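Local coordinates for glycosyl hydrolase family 88 (PDB 3WIW), which is an unsaturated glucuronyl hydrolase with specificity for heparin, probably removing the unsaturated uronic acid from the end of lyase-generated oligosaccharides, at residues 97-102 against 134-139; 171-176 against 203-208. All blocks are in the same frame, centred on the assembly; numbering follows the deposited sequence.

Overall arrangement
The two contacts follow one another along a single chain whose fold is an alpha6/alpha6-barrel, and they do not touch: their centres lie 30 Å apart and their nearest atoms about 19 Å. Interaction 1 joins helix 92-103, near its end, to the 3-10 turn that leads into helix 138-150, partly buried and away from the predicted catalytic residues. Interaction 2 is buried; its segment 171-176 holds, in a turn, Asp174, the predicted proton donor, which does not itself touch 203-208. There the side chain of Ile173 comes within about 4 Å of that of Trp250, a predicted substrate-binding residue, and about 8 Å of a bound HEPES buffer molecule.

Interaction 1 of 2, residues 97-102 against 134-139; sequences EAKRFT and DKIYLK
Two donors of Thr102, the residue that meets Tyr137, converge on the carbonyl oxygen of Ala98. The Thr102 hydroxyl OG1 gives its proton to Ala98 O at 2.7 Å, while Thr102 N makes the helical bond to the same oxygen at 2.9 Å. They arrive from opposite faces of the carbonyl plane, the hydroxyl lying 38° out of it. OG1 also bonds to Trp83 NE1 on helix 77-89, which fixes the rotation of the threonine and turns its methyl to the other segment. With OG1 beside its own backbone N (chi1 -63°), CG2 stands anti to that nitrogen and lies 3.8 Å from Tyr137 CE1, at an oblique approach to the ring.

Lys99 supplies the second and closer meeting. Its fully extended chain, with CG anti to the backbone N (chi1 176°), runs at about a right angle to the tyrosine, whose phenol oxygen abuts the aliphatic base: Tyr137 OH is 3.2 Å from Lys99 CG and 3.4 Å from Lys99 CB. This is close van der Waals packing, since no hydrogen bond links the segments. Further out, Lys99 NZ stands 5.2 Å from Asp134 OD2, too far for a salt bridge though probably a mild attraction.

In one of the two modelled conformers of Ile136, CG1 also lies over the centre of the Tyr137 ring, 3.8 Å above its plane, a contact that is therefore tentative. Ile136 N bonds to Asp134 OD1 in an Asx turn leading into the 3-10 residues 135-137. Trp83, Ala128 and Thr132 also pack against Tyr137, tying helices 77-89 and 117-132 to this corner. Such side-chain packing between a helix end and the turn entering another helix belongs to the helical framework of the alpha6/alpha6-barrel.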
# COMPACT_ATOMS: atom_id res chain seq x y z
N GLU A 97 6.74 -9.96 -18.53
CA GLU A 97 7.66 -9.22 -17.68
C GLU A 97 7.29 -9.39 -16.21
O GLU A 97 8.16 -9.55 -15.36
CB GLU A 97 7.66 -7.73 -18.06
CG GLU A 97 8.19 -7.44 -19.47
CD GLU A 97 9.71 -7.47 -19.56
OE1 GLU A 97 10.37 -8.06 -18.68
OE2 GLU A 97 10.23 -6.88 -20.53
N ALA A 98 5.99 -9.37 -15.90
CA ALA A 98 5.58 -9.56 -14.51
C ALA A 98 6.06 -10.91 -13.98
O ALA A 98 6.53 -10.98 -12.86
CB ALA A 98 4.08 -9.41 -14.35
N LYS A 99 5.99 -11.96 -14.79
CA LYS A 99 6.48 -13.28 -14.39
C LYS A 99 7.99 -13.22 -14.07
O LYS A 99 8.42 -13.67 -13.01
CB LYS A 99 6.20 -14.28 -15.50
CG LYS A 99 6.76 -15.66 -15.24
CD LYS A 99 6.39 -16.63 -16.34
CE LYS A 99 6.91 -18.00 -15.99
NZ LYS A 99 6.66 -19.00 -17.05
N ARG A 100 8.78 -12.64 -14.98
CA ARG A 100 10.23 -12.54 -14.81
C ARG A 100 10.60 -11.80 -13.51
O ARG A 100 11.44 -12.25 -12.72
CB ARG A 100 10.86 -11.74 -15.96
CG ARG A 100 11.19 -12.47 -17.23
CD ARG A 100 12.43 -11.82 -17.88
NE ARG A 100 12.30 -10.38 -18.09
CZ ARG A 100 13.31 -9.52 -18.05
NH1 ARG A 100 13.11 -8.23 -18.27
NH2 ARG A 100 14.54 -9.94 -17.77
N PHE A 101 9.98 -10.64 -13.31
CA PHE A 101 10.29 -9.83 -12.13
C PHE A 101 9.73 -10.44 -10.83
O PHE A 101 10.27 -10.20 -9.75
CB PHE A 101 9.84 -8.37 -12.35
CG PHE A 101 10.77 -7.58 -13.24
CD1 PHE A 101 10.65 -7.62 -14.62
CD2 PHE A 101 11.79 -6.82 -12.68
CE1 PHE A 101 11.54 -6.90 -15.43
CE2 PHE A 101 12.67 -6.09 -13.48
CZ PHE A 101 12.55 -6.13 -14.85
N THR A 102 8.66 -11.21 -10.93
CA THR A 102 8.13 -11.92 -9.77
C THR A 102 9.05 -13.06 -9.32
O THR A 102 9.42 -13.16 -8.15
CB THR A 102 6.69 -12.44 -10.03
OG1 THR A 102 5.83 -11.32 -10.24
CG2 THR A 102 6.16 -13.22 -8.84
N ASP A 134 -1.17 -20.12 -11.91
CA ASP A 134 -0.02 -21.01 -12.14
C ASP A 134 0.60 -21.47 -10.82
O ASP A 134 0.99 -20.64 -9.98
CB ASP A 134 1.02 -20.31 -13.01
CG ASP A 134 2.06 -21.27 -13.58
OD1 ASP A 134 2.40 -22.26 -12.90
OD2 ASP A 134 2.53 -21.03 -14.71
N LYS A 135 0.71 -22.78 -10.66
CA LYS A 135 1.19 -23.36 -9.42
C LYS A 135 2.64 -23.01 -9.08
O LYS A 135 3.05 -23.14 -7.93
CB LYS A 135 0.96 -24.88 -9.43
CG LYS A 135 -0.53 -25.27 -9.43
CD LYS A 135 -1.27 -24.73 -8.19
CE LYS A 135 -2.70 -25.28 -8.11
NZ LYS A 135 -3.59 -24.62 -9.12
N ILE A 136 3.41 -22.53 -10.06
CA ILE A 136 4.77 -22.10 -9.74
C ILE A 136 4.78 -21.03 -8.64
O ILE A 136 5.76 -20.90 -7.89
CB ILE A 136 5.57 -21.62 -10.97
CG1 ILE A 136 4.95 -20.37 -11.58
CG2 ILE A 136 5.70 -22.75 -12.00
CD1 ILE A 136 5.68 -19.89 -12.82
N TYR A 137 3.70 -20.27 -8.51
CA TYR A 137 3.66 -19.19 -7.52
C TYR A 137 3.21 -19.65 -6.13
O TYR A 137 3.34 -18.89 -5.17
CB TYR A 137 2.74 -18.07 -8.01
CG TYR A 137 3.19 -17.47 -9.34
CD1 TYR A 137 4.40 -16.77 -9.44
CD2 TYR A 137 2.39 -17.59 -10.50
CE1 TYR A 137 4.83 -16.24 -10.67
CE2 TYR A 137 2.81 -17.05 -11.73
CZ TYR A 137 4.03 -16.37 -11.80
OH TYR A 137 4.45 -15.81 -12.98
N LEU A 138 2.71 -20.87 -6.01
CA LEU A 138 1.97 -21.23 -4.81
C LEU A 138 2.84 -21.60 -3.60
O LEU A 138 2.58 -21.11 -2.49
CB LEU A 138 0.97 -22.34 -5.13
CG LEU A 138 -0.07 -22.58 -4.04
CD1 LEU A 138 -0.91 -21.33 -3.80
CD2 LEU A 138 -0.96 -23.75 -4.41
N LYS A 139 3.85 -22.45 -3.78
CA LYS A 139 4.66 -22.83 -2.63
C LYS A 139 5.38 -21.63 -1.96
O LYS A 139 5.40 -21.56 -0.73
CB LYS A 139 5.63 -23.97 -2.96
CG LYS A 139 6.29 -24.59 -1.72
CD LYS A 139 5.23 -25.20 -0.79
CE LYS A 139 5.84 -25.92 0.40
NZ LYS A 139 4.79 -26.67 1.15

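Interaction 2 of 2, residues 171-176 against 203-208; sequences VIIDNL and VTTMKN
The methyl of Thr205 is the centre of this contact, set against Leu176 and Ile173. Leu176 and Thr205 reach toward each other tip to tip, with Leu176 CD2 at 3.9 Å from Thr205 CG2 and Leu176 CG and CD1 only slightly farther off. Ile173 comes in at about a right angle; with CG1 anti to its backbone N (chi1 -166°), its chain brings CD1 to 4.1 Å from Thr205 CG2. Tyr255 of helix 245-262 also packs on both Leu176 and Thr205. An alanine in place of Leu176 would remove CG and both delta methyls and would probably leave the Thr205 methyl facing a gap, weakening the hold of helix 192-208 on the turn.

Beyond this close-packed side the fit is looser. Val171 CG1 comes no nearer than 4.5 Å to Thr205 OG1, and a water bridges the segments instead, donating to Ile172 O at 2.8 Å and more distantly to Thr205 OG1 at 3.3 Å. The threonine hydroxyl is mainly engaged within its own helix, where it bonds to His201 O.

Direct contact across the segments is therefore apolar, with water as the polar link; this chemistry suggests that apolar packing, helped by one water, rather than charge, is the main link between helix 192-208 and the type I turn carrying Asp174, the predicted proton donor.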
# COMPACT_ATOMS: atom_id res chain seq x y z
N VAL A 171 4.68 -2.37 16.87
CA VAL A 171 3.69 -2.64 15.81
C VAL A 171 3.40 -1.32 15.11
O VAL A 171 3.04 -0.32 15.75
CB VAL A 171 2.38 -3.20 16.42
CG1 VAL A 171 1.34 -3.47 15.31
CG2 VAL A 171 2.67 -4.49 17.18
N ILE A 172 3.59 -1.28 13.80
CA ILE A 172 3.35 -0.06 13.05
C ILE A 172 2.02 -0.11 12.31
O ILE A 172 1.52 -1.20 12.01
CB ILE A 172 4.53 0.28 12.09
CG1 ILE A 172 4.66 -0.69 10.90
CG2 ILE A 172 5.82 0.33 12.89
CD1 ILE A 172 5.89 -0.39 10.01
N ILE A 173 1.44 1.05 12.03
CA ILE A 173 0.16 1.11 11.35
C ILE A 173 0.23 0.40 9.97
O ILE A 173 -0.76 -0.22 9.52
CB ILE A 173 -0.33 2.58 11.25
CG1 ILE A 173 -1.81 2.64 10.86
CG2 ILE A 173 0.50 3.40 10.23
CD1 ILE A 173 -2.78 2.22 11.98
N ASP A 174 1.39 0.49 9.31
CA ASP A 174 1.59 -0.11 7.99
C ASP A 174 1.32 -1.63 8.02
O ASP A 174 1.00 -2.24 6.99
CB ASP A 174 3.02 0.09 7.46
CG ASP A 174 3.66 1.44 7.83
OD1 ASP A 174 3.54 1.93 8.98
OD2 ASP A 174 4.39 1.97 6.96
N ASN A 175 1.49 -2.25 9.19
CA ASN A 175 1.32 -3.70 9.37
C ASN A 175 -0.12 -4.12 9.00
O ASN A 175 -0.34 -5.27 8.63
CB ASN A 175 1.70 -4.08 10.81
CG ASN A 175 2.13 -5.54 11.02
OD1 ASN A 175 3.05 -5.79 11.83
ND2 ASN A 175 1.48 -6.50 10.35
N LEU A 176 -1.10 -3.20 9.09
CA LEU A 176 -2.46 -3.54 8.62
C LEU A 176 -2.44 -4.06 7.18
O LEU A 176 -3.23 -4.93 6.81
CB LEU A 176 -3.43 -2.36 8.74
CG LEU A 176 -3.79 -1.97 10.17
CD1 LEU A 176 -4.38 -0.56 10.14
CD2 LEU A 176 -4.77 -2.97 10.79
N VAL A 203 -8.20 -6.06 15.09
CA VAL A 203 -8.97 -5.65 16.27
C VAL A 203 -8.09 -4.95 17.31
O VAL A 203 -8.42 -3.86 17.79
CB VAL A 203 -9.74 -6.85 16.88
CG1 VAL A 203 -10.40 -6.43 18.19
CG2 VAL A 203 -10.79 -7.36 15.90
N THR A 204 -6.93 -5.54 17.61
CA THR A 204 -6.00 -4.94 18.57
C THR A 204 -5.57 -3.53 18.09
O THR A 204 -5.54 -2.58 18.87
CB THR A 204 -4.78 -5.85 18.69
OG1 THR A 204 -5.20 -7.16 19.11
CG2 THR A 204 -3.74 -5.29 19.67
N THR A 205 -5.26 -3.41 16.81
CA THR A 205 -4.80 -2.16 16.24
C THR A 205 -5.92 -1.13 16.25
O THR A 205 -5.68 0.07 16.44
CB THR A 205 -4.27 -2.43 14.82
OG1 THR A 205 -3.11 -3.27 14.93
CG2 THR A 205 -3.89 -1.12 14.13
N MET A 206 -7.15 -1.61 16.08
CA MET A 206 -8.29 -0.72 16.03
C MET A 206 -8.46 -0.00 17.37
O MET A 206 -8.80 1.19 17.43
CB MET A 206 -9.53 -1.52 15.64
CG MET A 206 -10.73 -0.70 15.27
SD MET A 206 -12.07 -1.61 14.48
CE MET A 206 -13.39 -0.79 15.31
N LYS A 207 -8.20 -0.73 18.46
CA LYS A 207 -8.21 -0.16 19.79
C LYS A 207 -7.00 0.77 20.04
O LYS A 207 -7.16 1.94 20.39
CB LYS A 207 -8.23 -1.28 20.83
CG LYS A 207 -8.22 -0.76 22.24
CD LYS A 207 -8.20 -1.91 23.24
CE LYS A 207 -8.19 -1.37 24.66
NZ LYS A 207 -8.01 -2.45 25.67
N ASN A 208 -5.79 0.28 19.81
CA ASN A 208 -4.61 0.94 20.35
C ASN A 208 -3.95 1.96 19.44
O ASN A 208 -3.30 2.89 19.93
CB ASN A 208 -3.60 -0.11 20.81
CG ASN A 208 -4.16 -1.01 21.88
OD1 ASN A 208 -4.75 -0.52 22.86
ND2 ASN A 208 -3.99 -2.31 21.71
O HOH W 1 -0.94 -2.44 12.64